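Local structure of ectonucleoside triphosphate diphosphohydrolase 4 (Homo sapiens, 6WG5) at residues Q231-V236 and V273-F278. The protein belongs to the GDA1/CD39 (nucleoside phosphatase) family, a member of the actin-like ATPase clan. Residues are numbered along the deposited sequence; the frame is centred on the assembly and turned at random.
Sequences QIAYEV and VYVATF
With chi1 of Tyr234 at 54°, its CG sits between the backbone N and the carbonyl carbon, whereas that of Tyr274 stands anti to its own N (165°), and these two torsions bring the rings together on one face of the sheet. CE2 of Tyr234 comes within 3.3 Å of CD1 of Tyr274; the rings make an oblique pair, their planes inclined by 50°, with CB of Tyr274 over one face of the Tyr234 ring. Both hydroxyls are tied down by main-chain oxygens of the loop that covers this face, Tyr234 OH by Pro372 O and Tyr274 OH by Tyr370 O. Farther along the same face, the CG2 branch of Ile232 lies 3.8 Å from CB of Ala276 and also reaches CE1 of Tyr274 and the edge of the Phe278 ring. Strands 229-235 and 270-279 are antiparallel neighbours inside the mixed six-stranded sheet of an actin-like domain, the fold expected of the GDA1/CD39 family. Ile232 N to Ala276 O and Ala276 N to Ile232 O, each 3.0 Å, make one hydrogen-bonded pair; Tyr234 with Tyr274 forms the next, with Tyr274 N to Tyr234 O at 2.8 Å. On the other face, CB of Ala233 meets CG2 of Val275 at 4.0 Å, and helix 172-186 packs over Val273 and Val275. There Glu235 forms a salt bridge with Arg216 and a hydrogen bond with Thr219.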
ATOM      1  N   GLN A 231      -2.413   4.481   5.108  1.00 27.24           N
ATOM      2  CA  GLN A 231      -2.829   3.089   5.183  1.00 28.95           C
ATOM      3  C   GLN A 231      -1.842   2.305   6.033  1.00 26.45           C
ATOM      4  O   GLN A 231      -0.635   2.570   6.008  1.00 23.03           O
ATOM      5  CB  GLN A 231      -2.928   2.459   3.788  1.00 32.28           C
ATOM      6  CG  GLN A 231      -3.633   1.107   3.780  1.00 42.43           C
ATOM      7  CD  GLN A 231      -3.506   0.382   2.451  1.00 49.22           C
ATOM      8  OE1 GLN A 231      -2.401   0.076   1.999  1.00 45.38           O
ATOM      9  NE2 GLN A 231      -4.641   0.104   1.820  1.00 55.87           N
ATOM     10  N   ILE A 232      -2.362   1.339   6.785  1.00 24.02           N
ATOM     11  CA  ILE A 232      -1.552   0.473   7.633  1.00 24.61           C
ATOM     12  C   ILE A 232      -2.086  -0.945   7.511  1.00 26.13           C
ATOM     13  O   ILE A 232      -3.302  -1.167   7.547  1.00 22.61           O
ATOM     14  CB  ILE A 232      -1.565   0.944   9.104  1.00 19.79           C
ATOM     15  CG1 ILE A 232      -0.734   0.000   9.973  1.00 25.07           C
ATOM     16  CG2 ILE A 232      -2.990   1.028   9.626  1.00 19.52           C
ATOM     17  CD1 ILE A 232      -0.493   0.511  11.383  1.00 26.11           C
ATOM     18  N   ALA A 233      -1.176  -1.906   7.363  1.00 26.53           N
ATOM     19  CA  ALA A 233      -1.561  -3.308   7.275  1.00 25.46           C
ATOM     20  C   ALA A 233      -0.492  -4.164   7.936  1.00 27.31           C
ATOM     21  O   ALA A 233       0.700  -3.979   7.673  1.00 24.61           O
ATOM     22  CB  ALA A 233      -1.760  -3.739   5.820  1.00 24.54           C
ATOM     23  N   TYR A 234      -0.918  -5.099   8.782  1.00 19.53           N
ATOM     24  CA  TYR A 234       0.024  -6.005   9.420  1.00 21.90           C
ATOM     25  C   TYR A 234      -0.702  -7.254   9.898  1.00 22.50           C
ATOM     26  O   TYR A 234      -1.929  -7.281  10.015  1.00 20.80           O
ATOM     27  CB  TYR A 234       0.750  -5.330  10.587  1.00 24.32           C
ATOM     28  CG  TYR A 234      -0.164  -4.710  11.616  1.00 23.31           C
ATOM     29  CD1 TYR A 234      -0.560  -5.419  12.740  1.00 22.92           C
ATOM     30  CD2 TYR A 234      -0.618  -3.409  11.469  1.00 23.96           C
ATOM     31  CE1 TYR A 234      -1.388  -4.849  13.687  1.00 23.88           C
ATOM     32  CE2 TYR A 234      -1.444  -2.831  12.408  1.00 22.26           C
ATOM     33  CZ  TYR A 234      -1.827  -3.554  13.513  1.00 24.60           C
ATOM     34  OH  TYR A 234      -2.654  -2.970  14.447  1.00 30.64           O
ATOM     35  N   GLU A 235       0.085  -8.289  10.172  1.00 22.77           N
ATOM     36  CA  GLU A 235      -0.450  -9.551  10.654  1.00 20.47           C
ATOM     37  C   GLU A 235      -0.709  -9.478  12.151  1.00 25.88           C
ATOM     38  O   GLU A 235       0.057  -8.866  12.899  1.00 28.58           O
ATOM     39  CB  GLU A 235       0.521 -10.693  10.352  1.00 21.91           C
ATOM     40  CG  GLU A 235       0.063 -12.050  10.872  1.00 24.93           C
ATOM     41  CD  GLU A 235       1.102 -13.137  10.678  1.00 26.33           C
ATOM     42  OE1 GLU A 235       2.163 -12.852  10.083  1.00 28.35           O
ATOM     43  OE2 GLU A 235       0.857 -14.277  11.128  1.00 27.62           O
ATOM     44  N   VAL A 236      -1.794 -10.111  12.579  1.00 28.73           N
ATOM     45  CA  VAL A 236      -2.130 -10.226  13.996  1.00 30.32           C
ATOM     46  C   VAL A 236      -1.913 -11.681  14.398  1.00 34.69           C
ATOM     47  O   VAL A 236      -2.836 -12.499  14.275  1.00 37.14           O
ATOM     48  CB  VAL A 236      -3.570  -9.767  14.264  1.00 30.89           C
ATOM     49  CG1 VAL A 236      -3.872  -9.796  15.753  1.00 31.88           C
ATOM     50  CG2 VAL A 236      -3.793  -8.373  13.694  1.00 30.93           C
ATOM     51  N   VAL A 273      -4.804 -10.689   8.942  1.00 33.31           N
ATOM     52  CA  VAL A 273      -4.178  -9.418   8.592  1.00 31.02           C
ATOM     53  C   VAL A 273      -5.151  -8.285   8.884  1.00 29.64           C
ATOM     54  O   VAL A 273      -6.312  -8.326   8.460  1.00 25.88           O
ATOM     55  CB  VAL A 273      -3.738  -9.391   7.118  1.00 28.84           C
ATOM     56  CG1 VAL A 273      -3.053  -8.073   6.792  1.00 32.62           C
ATOM     57  CG2 VAL A 273      -2.813 -10.560   6.822  1.00 30.43           C
ATOM     58  N   TYR A 274      -4.668  -7.274   9.604  1.00 27.39           N
ATOM     59  CA  TYR A 274      -5.427  -6.066   9.891  1.00 23.97           C
ATOM     60  C   TYR A 274      -5.103  -5.017   8.840  1.00 26.37           C
ATOM     61  O   TYR A 274      -3.932  -4.806   8.513  1.00 27.06           O
ATOM     62  CB  TYR A 274      -5.084  -5.551  11.289  1.00 23.56           C
ATOM     63  CG  TYR A 274      -5.517  -4.130  11.579  1.00 25.90           C
ATOM     64  CD1 TYR A 274      -4.623  -3.075  11.463  1.00 25.81           C
ATOM     65  CD2 TYR A 274      -6.813  -3.846  11.987  1.00 27.86           C
ATOM     66  CE1 TYR A 274      -5.005  -1.777  11.737  1.00 29.01           C
ATOM     67  CE2 TYR A 274      -7.208  -2.547  12.262  1.00 29.15           C
ATOM     68  CZ  TYR A 274      -6.299  -1.518  12.139  1.00 31.90           C
ATOM     69  OH  TYR A 274      -6.683  -0.224  12.410  1.00 32.91           O
ATOM     70  N   VAL A 275      -6.137  -4.373   8.306  1.00 28.21           N
ATOM     71  CA  VAL A 275      -5.985  -3.369   7.258  1.00 30.85           C
ATOM     72  C   VAL A 275      -6.865  -2.178   7.603  1.00 30.55           C
ATOM     73  O   VAL A 275      -8.072  -2.332   7.809  1.00 32.63           O
ATOM     74  CB  VAL A 275      -6.352  -3.926   5.868  1.00 30.88           C
ATOM     75  CG1 VAL A 275      -6.200  -2.850   4.800  1.00 34.48           C
ATOM     76  CG2 VAL A 275      -5.491  -5.127   5.533  1.00 32.87           C
ATOM     77  N   ALA A 276      -6.264  -0.990   7.659  1.00 28.32           N
ATOM     78  CA  ALA A 276      -7.000   0.233   7.947  1.00 30.86           C
ATOM     79  C   ALA A 276      -6.543   1.332   7.003  1.00 30.11           C
ATOM     80  O   ALA A 276      -5.340   1.505   6.785  1.00 33.89           O
ATOM     81  CB  ALA A 276      -6.807   0.670   9.403  1.00 26.99           C
ATOM     82  N   THR A 277      -7.503   2.067   6.447  1.00 29.10           N
ATOM     83  CA  THR A 277      -7.240   3.196   5.566  1.00 26.99           C
ATOM     84  C   THR A 277      -7.905   4.426   6.162  1.00 24.87           C
ATOM     85  O   THR A 277      -9.057   4.357   6.601  1.00 32.54           O
ATOM     86  CB  THR A 277      -7.772   2.931   4.153  1.00 28.78           C
ATOM     87  OG1 THR A 277      -7.343   1.636   3.714  1.00 41.05           O
ATOM     88  CG2 THR A 277      -7.261   3.979   3.185  1.00 28.75           C
ATOM     89  N   PHE A 278      -7.183   5.545   6.179  1.00 22.62           N
ATOM     90  CA  PHE A 278      -7.638   6.769   6.839  1.00 20.17           C
ATOM     91  C   PHE A 278      -7.684   7.896   5.810  1.00 23.97           C
ATOM     92  O   PHE A 278      -6.659   8.516   5.509  1.00 23.43           O
ATOM     93  CB  PHE A 278      -6.725   7.111   8.011  1.00 24.06           C
ATOM     94  CG  PHE A 278      -6.685   6.046   9.070  1.00 19.80           C
ATOM     95  CD1 PHE A 278      -7.643   6.011  10.072  1.00 24.52           C
ATOM     96  CD2 PHE A 278      -5.698   5.074   9.059  1.00 19.17           C
ATOM     97  CE1 PHE A 278      -7.614   5.027  11.048  1.00 21.20           C
ATOM     98  CE2 PHE A 278      -5.663   4.087  10.032  1.00 19.16           C
ATOM     99  CZ  PHE A 278      -6.621   4.064  11.026  1.00 19.78           C
TER